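Local coordinates for sensor protein (Vibrio cholerae, PDB 3BY9) that is the sensor domain of the histidine kinase DctB, which probably detects C4-dicarboxylates and signals by phosphorylating a histidine, at residues 94-98 with 99-103; 157-161 with 162-166; 168-171 with 172-176; 195-198 with 199-203. One frame throughout, in Å; residues are numbered along the deposited sequence.

How the contacts relate
Contact 3 is the buried one, while contact 4 lies at the surface and contacts 1 and 2 are partly buried. Contacts 2 and 3 follow each other along strand 165-169, one at its start and one at the hairpin beyond its end. Contacts 3 and 4 touch: Ile-199 packs against His-172 and Val-174. Contact 1 lies across the chain's centre from contacts 2 and 3, in the loop before helix 105-110, yet Trp-103 reaches Gln-203 of contact 4. Aromatic rings lead in contacts 1 and 2. In contact 3 a buried carboxylate and strand pairing do the work, and in contact 4 regular helix bonds and a polar helix end.

Contact 1. Residues 94-98 with 99-103; sequences RSFIG and RNFAW
Phe-101 points the edge of its ring at the face of Phe-96 across a tight turn. The pair is an offset edge-to-face arrangement, with ring centroids 6.0 Å apart and planes at 72°. The touching atoms are Phe-101 CE2 and Phe-96 CB, 4.2 Å apart, and CB lies near the plane of the Phe-101 ring. A type II beta turn from Phe-96 to Arg-99 starts the connection. It is closed by Arg-99 N, which donates to Phe-96 O at 3.0 Å. Gly-98 has a positive phi of 91°, a backbone angle that suits glycine. The Arg-99 side chain bends back beside the turn. Its CG is placed beside its own N (chi1 -54°), which brings it to 3.3 Å from Phe-96 O. Two small side-chain turns frame the whole. Ser-95 OG accepts from Ile-97 N at 3.1 Å, an ST turn. Asn-100 OD1 accepts from Ala-102 N at 2.9 Å, an Asx turn, with the N-H standing above the amide carbonyl plane. Trp-103 NE1 adds a weak bond to Asn-100 O. Around the ring pair, Tyr-76 meets Phe-96 edge to face, and Phe-101 touches Ser-123 and Tyr-106, two succinate-binding residues. Arg-99 rests on Thr-124, a third. The loop thus supplies aromatic and arginine side chains beside the dicarboxylate pocket of the sensor domain.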
loop_
_atom_site.group_PDB
_atom_site.type_symbol
_atom_site.label_atom_id
_atom_site.label_comp_id
_atom_site.label_asym_id
_atom_site.label_seq_id
_atom_site.Cartn_x
_atom_site.Cartn_y
_atom_site.Cartn_z
ATOM N N ARG A 94 -5.845 0.474 -18.729
ATOM C CA ARG A 94 -6.237 0.003 -17.377
ATOM C C ARG A 94 -7.511 0.631 -16.832
ATOM O O ARG A 94 -7.783 0.481 -15.654
ATOM C CB ARG A 94 -5.116 0.220 -16.353
ATOM C CG ARG A 94 -4.865 1.682 -15.938
ATOM C CD ARG A 94 -3.737 1.748 -14.902
ATOM N NE ARG A 94 -3.384 3.101 -14.448
ATOM C CZ ARG A 94 -2.508 3.908 -15.036
ATOM N NH1 ARG A 94 -1.859 3.534 -16.161
ATOM N NH2 ARG A 94 -2.216 5.077 -14.471
ATOM N N SER A 95 -8.285 1.299 -17.675
ATOM C CA SER A 95 -9.511 1.933 -17.176
ATOM C C SER A 95 -10.266 1.158 -16.121
ATOM O O SER A 95 -10.582 -0.020 -16.297
ATOM C CB SER A 95 -10.495 2.224 -18.294
ATOM O OG SER A 95 -11.645 2.937 -17.792
ATOM N N PHE A 96 -10.583 1.864 -15.030
ATOM C CA PHE A 96 -11.327 1.254 -13.947
ATOM C C PHE A 96 -12.815 1.486 -14.144
ATOM O O PHE A 96 -13.618 0.986 -13.328
ATOM C CB PHE A 96 -10.952 1.919 -12.610
ATOM C CG PHE A 96 -9.533 1.693 -12.148
ATOM C CD1 PHE A 96 -8.622 0.898 -12.859
ATOM C CD2 PHE A 96 -9.091 2.345 -10.977
ATOM C CE1 PHE A 96 -7.306 0.764 -12.432
ATOM C CE2 PHE A 96 -7.770 2.226 -10.534
ATOM C CZ PHE A 96 -6.866 1.442 -11.258
ATOM N N ILE A 97 -13.211 2.213 -15.191
ATOM C CA ILE A 97 -14.644 2.532 -15.367
ATOM C C ILE A 97 -15.507 1.259 -15.466
ATOM O O ILE A 97 -15.182 0.335 -16.227
ATOM C CB ILE A 97 -14.874 3.373 -16.641
ATOM C CG1 ILE A 97 -14.105 4.699 -16.561
ATOM C CG2 ILE A 97 -16.384 3.659 -16.829
ATOM C CD1 ILE A 97 -14.666 5.708 -15.675
ATOM N N GLY A 98 -16.571 1.196 -14.656
ATOM C CA GLY A 98 -17.456 0.039 -14.737
ATOM C C GLY A 98 -17.065 -1.095 -13.799
ATOM O O GLY A 98 -17.844 -2.043 -13.604
ATOM N N ARG A 99 -15.882 -1.016 -13.185
ATOM C CA ARG A 99 -15.458 -2.125 -12.309
ATOM C C ARG A 99 -15.979 -1.819 -10.925
ATOM O O ARG A 99 -15.966 -0.652 -10.512
ATOM C CB ARG A 99 -13.914 -2.204 -12.215
ATOM C CG ARG A 99 -13.205 -2.281 -13.537
ATOM C CD ARG A 99 -13.612 -3.494 -14.324
ATOM N NE ARG A 99 -12.604 -3.833 -15.325
ATOM C CZ ARG A 99 -11.583 -4.663 -15.115
ATOM N NH1 ARG A 99 -11.418 -5.248 -13.935
ATOM N NH2 ARG A 99 -10.728 -4.926 -16.099
ATOM N N ASN A 100 -16.368 -2.869 -10.190
ATOM C CA ASN A 100 -16.915 -2.686 -8.849
ATOM C C ASN A 100 -15.880 -3.049 -7.811
ATOM O O ASN A 100 -15.229 -4.110 -7.934
ATOM C CB ASN A 100 -18.198 -3.531 -8.740
ATOM C CG ASN A 100 -18.880 -3.350 -7.400
ATOM O OD1 ASN A 100 -18.388 -3.836 -6.390
ATOM N ND2 ASN A 100 -20.004 -2.649 -7.396
ATOM N N PHE A 101 -15.679 -2.177 -6.795
ATOM C CA PHE A 101 -14.664 -2.431 -5.754
ATOM C C PHE A 101 -15.287 -2.484 -4.349
ATOM O O PHE A 101 -14.625 -2.156 -3.371
ATOM C CB PHE A 101 -13.598 -1.340 -5.811
ATOM C CG PHE A 101 -12.840 -1.337 -7.132
ATOM C CD1 PHE A 101 -12.109 -2.444 -7.504
ATOM C CD2 PHE A 101 -12.925 -0.263 -8.007
ATOM C CE1 PHE A 101 -11.453 -2.509 -8.778
ATOM C CE2 PHE A 101 -12.264 -0.300 -9.278
ATOM C CZ PHE A 101 -11.536 -1.442 -9.654
ATOM N N ALA A 102 -16.560 -2.883 -4.280
ATOM C CA ALA A 102 -17.217 -2.925 -2.945
ATOM C C ALA A 102 -16.511 -3.917 -2.057
ATOM O O ALA A 102 -16.620 -3.835 -0.842
ATOM C CB ALA A 102 -18.701 -3.333 -3.082
ATOM N N TRP A 103 -15.809 -4.878 -2.668
ATOM C CA TRP A 103 -15.068 -5.902 -1.946
ATOM C C TRP A 103 -13.744 -5.386 -1.349
ATOM O O TRP A 103 -13.103 -6.078 -0.488
ATOM C CB TRP A 103 -14.805 -7.099 -2.895
ATOM C CG TRP A 103 -14.063 -6.729 -4.152
ATOM C CD1 TRP A 103 -14.617 -6.259 -5.345
ATOM C CD2 TRP A 103 -12.632 -6.748 -4.353
ATOM N NE1 TRP A 103 -13.581 -5.973 -6.245
ATOM C CE2 TRP A 103 -12.378 -6.268 -5.667
ATOM C CE3 TRP A 103 -11.544 -7.124 -3.551
ATOM C CZ2 TRP A 103 -11.075 -6.157 -6.188
ATOM C CZ3 TRP A 103 -10.238 -7.011 -4.082
ATOM C CH2 TRP A 103 -10.028 -6.532 -5.378
#

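Contact 2. Residues 157-161 with 162-166; sequences QGWQN and KSSYF
The indole of Trp-159 carries Phe-166 CB over one face and Ser-164 O at its edge. Phe-166 CB stands 3.6 Å from the centroid of the six-membered ring and almost straight above it, a CH-pi contact. The phenyl ring of Phe-166 passes the CG corner of the indole, with CD2 and CE2 toward Trp-159 CB. The Phe-166 ring and the five-membered ring of Trp-159 are oblique, their planes at 43°, and Phe-166 CD2 comes to 3.5 Å from Trp-159 CG. Trp-159 NE1 fixes the indole edge by donating to Ser-164 O at 3.1 Å, with the oxygen in the ring plane but the N-H above the plane of the peptide carbonyl. Trp-159 CG lies anti to its N (chi1 -174°), which carries the indole across to strand 165-169. Phe-19 of helix 5-27 meets both rings. At the bend of the loop, Asn-161 ND2 donates to Ser-163 OG at 2.8 Å, but the amide crowds Ser-164 in the model and its details are doubtful. A water donates to Asn-161 O at 2.8 Å and accepts from Lys-162 NZ at 2.8 Å. Its bond to Trp-159 O is weak. This is a connecting loop from helix 153-157 into the edge strand of the four-stranded antiparallel sheet, packed against helix 5-27 through Trp-159 and Asn-161. The fold is consistent with the tandem PAS-like sensor domains of DctB.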
loop_
_atom_site.group_PDB
_atom_site.type_symbol
_atom_site.label_atom_id
_atom_site.label_comp_id
_atom_site.label_asym_id
_atom_site.label_seq_id
_atom_site.Cartn_x
_atom_site.Cartn_y
_atom_site.Cartn_z
ATOM N N GLN A 157 12.369 3.839 -4.021
ATOM C CA GLN A 157 13.569 4.481 -4.558
ATOM C C GLN A 157 14.330 5.307 -3.523
ATOM O O GLN A 157 15.497 5.671 -3.738
ATOM C CB GLN A 157 13.186 5.346 -5.769
ATOM C CG GLN A 157 13.284 4.629 -7.139
ATOM C CD GLN A 157 12.552 3.275 -7.233
ATOM O OE1 GLN A 157 12.855 2.330 -6.500
ATOM N NE2 GLN A 157 11.603 3.177 -8.168
ATOM N N GLY A 158 13.673 5.603 -2.406
ATOM C CA GLY A 158 14.293 6.347 -1.322
ATOM C C GLY A 158 15.265 5.502 -0.504
ATOM O O GLY A 158 15.981 6.020 0.360
ATOM N N TRP A 159 15.287 4.196 -0.738
ATOM C CA TRP A 159 16.210 3.345 0.025
ATOM C C TRP A 159 17.508 3.358 -0.773
ATOM O O TRP A 159 17.570 2.757 -1.836
ATOM C CB TRP A 159 15.725 1.897 0.091
ATOM C CG TRP A 159 16.631 1.104 0.999
ATOM C CD1 TRP A 159 17.653 0.283 0.638
ATOM C CD2 TRP A 159 16.612 1.128 2.420
ATOM N NE1 TRP A 159 18.285 -0.222 1.756
ATOM C CE2 TRP A 159 17.666 0.280 2.868
ATOM C CE3 TRP A 159 15.815 1.772 3.360
ATOM C CZ2 TRP A 159 17.935 0.070 4.203
ATOM C CZ3 TRP A 159 16.086 1.563 4.709
ATOM C CH2 TRP A 159 17.145 0.712 5.117
ATOM N N GLN A 160 18.536 3.996 -0.263
ATOM C CA GLN A 160 19.733 4.044 -1.077
ATOM C C GLN A 160 20.928 3.306 -0.532
ATOM O O GLN A 160 21.973 3.234 -1.170
ATOM C CB GLN A 160 20.052 5.495 -1.387
ATOM C CG GLN A 160 19.101 6.039 -2.474
ATOM C CD GLN A 160 19.343 5.367 -3.834
ATOM O OE1 GLN A 160 20.424 5.513 -4.423
ATOM N NE2 GLN A 160 18.343 4.623 -4.329
ATOM N N ASN A 161 20.767 2.695 0.622
ATOM C CA ASN A 161 21.867 1.940 1.179
ATOM C C ASN A 161 22.242 0.720 0.345
ATOM O O ASN A 161 21.371 -0.072 -0.026
ATOM C CB ASN A 161 21.494 1.459 2.580
ATOM C CG ASN A 161 22.554 0.634 3.180
ATOM O OD1 ASN A 161 22.562 -0.565 3.041
ATOM N ND2 ASN A 161 23.493 1.281 3.882
ATOM N N LYS A 162 23.542 0.546 0.086
ATOM C CA LYS A 162 23.973 -0.607 -0.672
ATOM C C LYS A 162 24.568 -1.686 0.243
ATOM O O LYS A 162 24.987 -2.751 -0.244
ATOM C CB LYS A 162 24.982 -0.160 -1.750
ATOM C CG LYS A 162 24.286 0.609 -2.890
ATOM C CD LYS A 162 23.458 -0.359 -3.730
ATOM C CE LYS A 162 22.642 0.367 -4.796
ATOM N NZ LYS A 162 21.777 1.432 -4.208
ATOM N N SER A 163 24.564 -1.430 1.563
ATOM C CA SER A 163 25.109 -2.384 2.511
ATOM C C SER A 163 24.037 -3.015 3.413
ATOM O O SER A 163 24.361 -3.866 4.235
ATOM C CB SER A 163 26.185 -1.672 3.410
ATOM O OG SER A 163 25.616 -0.573 4.095
ATOM N N SER A 164 22.773 -2.650 3.197
ATOM C CA SER A 164 21.663 -3.185 4.013
ATOM C C SER A 164 20.411 -3.154 3.121
ATOM O O SER A 164 20.395 -2.485 2.077
ATOM C CB SER A 164 21.447 -2.321 5.247
ATOM O OG SER A 164 21.133 -0.978 4.915
ATOM N N TYR A 165 19.390 -3.880 3.544
ATOM C CA TYR A 165 18.171 -3.999 2.765
ATOM C C TYR A 165 17.006 -3.621 3.600
ATOM O O TYR A 165 17.095 -3.615 4.839
ATOM C CB TYR A 165 17.958 -5.476 2.341
ATOM C CG TYR A 165 19.117 -6.069 1.574
ATOM C CD1 TYR A 165 19.150 -6.016 0.159
ATOM C CD2 TYR A 165 20.237 -6.541 2.264
ATOM C CE1 TYR A 165 20.298 -6.429 -0.561
ATOM C CE2 TYR A 165 21.408 -6.914 1.547
ATOM C CZ TYR A 165 21.403 -6.847 0.143
ATOM O OH TYR A 165 22.564 -7.157 -0.520
ATOM N N PHE A 166 15.890 -3.280 2.943
ATOM C CA PHE A 166 14.707 -3.057 3.784
ATOM C C PHE A 166 13.542 -3.861 3.244
ATOM O O PHE A 166 13.499 -4.247 2.067
ATOM C CB PHE A 166 14.280 -1.568 3.826
ATOM C CG PHE A 166 13.286 -1.199 2.751
ATOM C CD1 PHE A 166 11.928 -1.310 2.979
ATOM C CD2 PHE A 166 13.731 -0.799 1.486
ATOM C CE1 PHE A 166 11.004 -1.028 1.962
ATOM C CE2 PHE A 166 12.816 -0.519 0.464
ATOM C CZ PHE A 166 11.434 -0.637 0.716
HETATM O O HOH W 1 19.906 0.391 -2.411
#

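Contact 3. Residues 168-171 with 172-176; sequences ATDD and HQVVF
Asp-170 holds the tight side of this hairpin, where OD1 takes two backbone N-H groups. His-172 N reaches it at 2.8 Å and Val-174 N at 2.9 Å, from opposite faces of the carboxylate plane. Asp-170 CG lies between its own N and carbonyl carbon (chi1 70°), which tucks the carboxylate in under the turn. OD2 is bonded to Tyr-205 OH, so both oxygens of this buried acid have partners. These neutral groups probably help to stabilise a buried negative charge. Val-174 packs beside it, with CB 3.5 Å from OD2. The backbone closes round this point. Gln-173 N donates to Asp-170 O at 3.0 Å and Asp-170 N to Val-174 O at 3.0 Å. The type I turn from Asp-170 to Gln-173, followed by positive phi at Gln-173, fits a type I turn with a G1 bulge. Farther from the turn, Phe-176 N donates to Ala-168 O at 2.9 Å, on a nearly straight line from the carbonyl. Between these bonds Thr-169 and Val-175 form an antiparallel non-hydrogen-bonded pair, and their methyls meet, CG2 to CG2, at 4.1 Å. The loose side is the crest of the turn. There Asp-171 is exposed and touches little beyond the next peptide, and His-172 is partly exposed. The hairpin links strand 165-169 to strand 175-176. Thr-169 pairs with Thr-251 of strand 250-257, and helix 193-202 packs on Val-174.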
loop_
_atom_site.group_PDB
_atom_site.type_symbol
_atom_site.label_atom_id
_atom_site.label_comp_id
_atom_site.label_asym_id
_atom_site.label_seq_id
_atom_site.Cartn_x
_atom_site.Cartn_y
_atom_site.Cartn_z
ATOM N N ALA A 168 9.034 -3.957 3.914
ATOM C CA ALA A 168 7.877 -3.410 4.648
ATOM C C ALA A 168 6.958 -4.595 4.698
ATOM O O ALA A 168 6.551 -5.119 3.651
ATOM C CB ALA A 168 7.232 -2.258 3.881
ATOM N N THR A 169 6.621 -5.056 5.909
ATOM C CA THR A 169 5.781 -6.256 6.048
ATOM C C THR A 169 4.387 -5.966 6.616
ATOM O O THR A 169 4.222 -5.057 7.415
ATOM C CB THR A 169 6.442 -7.265 7.011
ATOM O OG1 THR A 169 6.812 -6.571 8.222
ATOM C CG2 THR A 169 7.718 -7.865 6.393
ATOM N N ASP A 170 3.409 -6.765 6.179
ATOM C CA ASP A 170 2.053 -6.591 6.706
ATOM C C ASP A 170 1.903 -7.480 7.939
ATOM O O ASP A 170 2.879 -8.058 8.444
ATOM C CB ASP A 170 1.001 -6.933 5.636
ATOM C CG ASP A 170 0.928 -8.420 5.292
ATOM O OD1 ASP A 170 1.495 -9.286 5.990
ATOM O OD2 ASP A 170 0.251 -8.736 4.282
ATOM N N ASP A 171 0.668 -7.591 8.443
ATOM C CA ASP A 171 0.454 -8.398 9.641
ATOM C C ASP A 171 0.773 -9.897 9.598
ATOM O O ASP A 171 0.965 -10.503 10.667
ATOM C CB ASP A 171 -0.968 -8.190 10.157
ATOM C CG ASP A 171 -1.191 -6.785 10.653
ATOM O OD1 ASP A 171 -0.211 -6.130 11.079
ATOM O OD2 ASP A 171 -2.360 -6.334 10.627
ATOM N N HIS A 172 0.794 -10.507 8.407
ATOM C CA HIS A 172 1.157 -11.935 8.236
ATOM C C HIS A 172 2.619 -12.053 7.832
ATOM O O HIS A 172 3.085 -13.127 7.408
ATOM C CB HIS A 172 0.336 -12.587 7.111
ATOM C CG HIS A 172 -1.097 -12.799 7.458
ATOM N ND1 HIS A 172 -1.508 -13.754 8.364
ATOM C CD2 HIS A 172 -2.219 -12.174 7.031
ATOM C CE1 HIS A 172 -2.825 -13.712 8.475
ATOM N NE2 HIS A 172 -3.282 -12.763 7.677
ATOM N N GLN A 173 3.342 -10.935 7.941
ATOM C CA GLN A 173 4.726 -10.826 7.558
ATOM C C GLN A 173 4.915 -11.001 6.058
ATOM O O GLN A 173 5.970 -11.453 5.591
ATOM C CB GLN A 173 5.639 -11.801 8.353
ATOM C CG GLN A 173 5.368 -11.860 9.849
ATOM C CD GLN A 173 5.468 -10.503 10.571
ATOM O OE1 GLN A 173 5.085 -10.373 11.748
ATOM N NE2 GLN A 173 5.975 -9.499 9.882
ATOM N N VAL A 174 3.883 -10.689 5.278
ATOM C CA VAL A 174 4.100 -10.718 3.832
ATOM C C VAL A 174 4.863 -9.421 3.448
ATOM O O VAL A 174 4.528 -8.304 3.901
ATOM C CB VAL A 174 2.763 -10.773 3.045
ATOM C CG1 VAL A 174 3.038 -10.719 1.521
ATOM C CG2 VAL A 174 2.026 -12.097 3.375
ATOM N N VAL A 175 5.883 -9.581 2.606
ATOM C CA VAL A 175 6.700 -8.456 2.126
ATOM C C VAL A 175 5.946 -7.726 1.020
ATOM O O VAL A 175 5.714 -8.279 -0.048
ATOM C CB VAL A 175 8.069 -8.985 1.621
ATOM C CG1 VAL A 175 8.875 -7.842 1.036
ATOM C CG2 VAL A 175 8.849 -9.576 2.824
ATOM N N PHE A 176 5.522 -6.480 1.306
ATOM C CA PHE A 176 4.762 -5.676 0.348
ATOM C C PHE A 176 5.663 -4.681 -0.392
ATOM O O PHE A 176 5.348 -4.322 -1.520
ATOM C CB PHE A 176 3.644 -4.922 1.071
ATOM C CG PHE A 176 2.825 -4.101 0.164
ATOM C CD1 PHE A 176 2.074 -4.706 -0.829
ATOM C CD2 PHE A 176 2.861 -2.728 0.246
ATOM C CE1 PHE A 176 1.348 -3.943 -1.762
ATOM C CE2 PHE A 176 2.145 -1.940 -0.676
ATOM C CZ PHE A 176 1.390 -2.558 -1.679
#

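Contact 4. Residues 195-198 with 199-203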
loop_
_atom_site.group_PDB
_atom_site.type_symbol
_atom_site.label_atom_id
_atom_site.label_comp_id
_atom_site.label_asym_id
_atom_site.label_seq_id
_atom_site.Cartn_x
_atom_site.Cartn_y
_atom_site.Cartn_z
ATOM N N GLN A 195 -3.627 -19.702 7.300
ATOM C CA GLN A 195 -3.191 -18.297 7.193
ATOM C C GLN A 195 -3.155 -17.919 5.741
ATOM O O GLN A 195 -3.585 -16.804 5.362
ATOM C CB GLN A 195 -1.814 -18.093 7.843
ATOM C CG GLN A 195 -1.887 -18.121 9.380
ATOM C CD GLN A 195 -0.521 -18.139 10.027
ATOM O OE1 GLN A 195 0.333 -18.948 9.675
ATOM N NE2 GLN A 195 -0.305 -17.242 10.986
ATOM N N LEU A 196 -2.650 -18.828 4.915
ATOM C CA LEU A 196 -2.599 -18.553 3.491
ATOM C C LEU A 196 -4.003 -18.430 2.917
ATOM O O LEU A 196 -4.249 -17.638 2.015
ATOM C CB LEU A 196 -1.830 -19.645 2.769
ATOM C CG LEU A 196 -0.343 -19.579 3.116
ATOM C CD1 LEU A 196 0.353 -20.863 2.619
ATOM C CD2 LEU A 196 0.272 -18.370 2.428
ATOM N N ASN A 197 -4.952 -19.199 3.448
ATOM C CA ASN A 197 -6.314 -19.104 2.908
ATOM C C ASN A 197 -6.932 -17.740 3.261
ATOM O O ASN A 197 -7.670 -17.153 2.444
ATOM C CB ASN A 197 -7.199 -20.242 3.460
ATOM C CG ASN A 197 -8.630 -20.099 3.023
ATOM O OD1 ASN A 197 -8.940 -20.212 1.829
ATOM N ND2 ASN A 197 -9.514 -19.811 3.972
ATOM N N ASP A 198 -6.646 -17.247 4.462
ATOM C CA ASP A 198 -7.166 -15.934 4.878
ATOM C C ASP A 198 -6.606 -14.839 3.971
ATOM O O ASP A 198 -7.328 -13.904 3.598
ATOM C CB ASP A 198 -6.749 -15.567 6.309
ATOM C CG ASP A 198 -7.437 -16.429 7.378
ATOM O OD1 ASP A 198 -8.486 -17.047 7.081
ATOM O OD2 ASP A 198 -6.926 -16.459 8.521
ATOM N N ILE A 199 -5.317 -14.933 3.640
ATOM C CA ILE A 199 -4.714 -13.917 2.771
ATOM C C ILE A 199 -5.369 -13.982 1.415
ATOM O O ILE A 199 -5.732 -12.956 0.829
ATOM C CB ILE A 199 -3.163 -14.120 2.627
ATOM C CG1 ILE A 199 -2.478 -13.899 3.988
ATOM C CG2 ILE A 199 -2.610 -13.175 1.538
ATOM C CD1 ILE A 199 -1.045 -14.458 4.058
ATOM N N ARG A 200 -5.565 -15.199 0.910
ATOM C CA ARG A 200 -6.176 -15.360 -0.388
ATOM C C ARG A 200 -7.595 -14.794 -0.406
ATOM O O ARG A 200 -7.968 -14.091 -1.348
ATOM C CB ARG A 200 -6.199 -16.853 -0.792
ATOM C CG ARG A 200 -6.877 -17.111 -2.139
ATOM C CD ARG A 200 -6.122 -16.430 -3.295
ATOM N NE ARG A 200 -4.711 -16.785 -3.317
ATOM C CZ ARG A 200 -4.203 -17.868 -3.897
ATOM N NH1 ARG A 200 -4.996 -18.732 -4.528
ATOM N NH2 ARG A 200 -2.892 -18.081 -3.842
ATOM N N GLN A 201 -8.381 -15.088 0.627
ATOM C CA GLN A 201 -9.748 -14.591 0.678
ATOM C C GLN A 201 -9.822 -13.073 0.720
ATOM O O GLN A 201 -10.741 -12.489 0.131
ATOM C CB GLN A 201 -10.516 -15.189 1.871
ATOM C CG GLN A 201 -10.646 -16.712 1.761
ATOM C CD GLN A 201 -10.952 -17.208 0.334
ATOM O OE1 GLN A 201 -10.538 -18.305 -0.047
ATOM N NE2 GLN A 201 -11.685 -16.410 -0.446
ATOM N N SER A 202 -8.863 -12.444 1.391
ATOM C CA SER A 202 -8.859 -10.966 1.472
ATOM C C SER A 202 -8.657 -10.310 0.134
ATOM O O SER A 202 -9.105 -9.156 -0.067
ATOM C CB SER A 202 -7.765 -10.451 2.403
ATOM O OG SER A 202 -6.463 -10.533 1.801
ATOM N N GLN A 203 -8.002 -11.023 -0.781
ATOM C CA GLN A 203 -7.674 -10.524 -2.108
ATOM C C GLN A 203 -6.757 -9.302 -2.105
ATOM O O GLN A 203 -6.588 -8.669 -3.159
ATOM C CB GLN A 203 -8.945 -10.237 -2.945
ATOM C CG GLN A 203 -9.645 -11.534 -3.452
ATOM C CD GLN A 203 -8.895 -12.252 -4.584
ATOM O OE1 GLN A 203 -8.730 -11.733 -5.693
ATOM N NE2 GLN A 203 -8.444 -13.472 -4.299
#
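Gln-201 lies over the carbonyl of Asn-197, one helical turn back, with its CG 3.1 Å from Asn-197 O. The chain gets there because CG lies anti to the carbonyl carbon (chi1 -63°) and the chain bends again at chi2. The two amide groups pass each other at an angle, their planes 53° apart. The backbone itself is regular helix. Ile-199 N donates to Gln-195 O, Arg-200 N to Leu-196 O, Gln-201 N to Asn-197 O and Ser-202 N to Asp-198 O. Ile-199 is the buried residue. Its CG1 lies 3.4 Å from Gln-195 O, and its CD1 is 4.4 Å from Leu-196 CD2, a light apolar touch along one side of the helix. At the C-terminal end side chains and a backbone N-H take the last carbonyls. Ser-202 OG donates to Ile-199 O at 2.7 Å. It also bonds Gln-204 N, just past the helix. Arg-200 O receives two donors from one residue, Gln-203 NE2 at 3.1 Å and Gln-203 N at 3.1 Å, from opposite faces of its carbonyl plane. Gln-203 leaves the helix with positive phi (62°), and its NE2 also bonds Asp-207. Arg-200 NH2 reaches Ser-208 O. The helix packs by Ile-199 on the hairpin ending in strand 175-176 and on Leu-191, and by Leu-196 on Ile-210. Just past its C-terminal end, Gln-203 meets Trp-103, in the loop before helix 105-110.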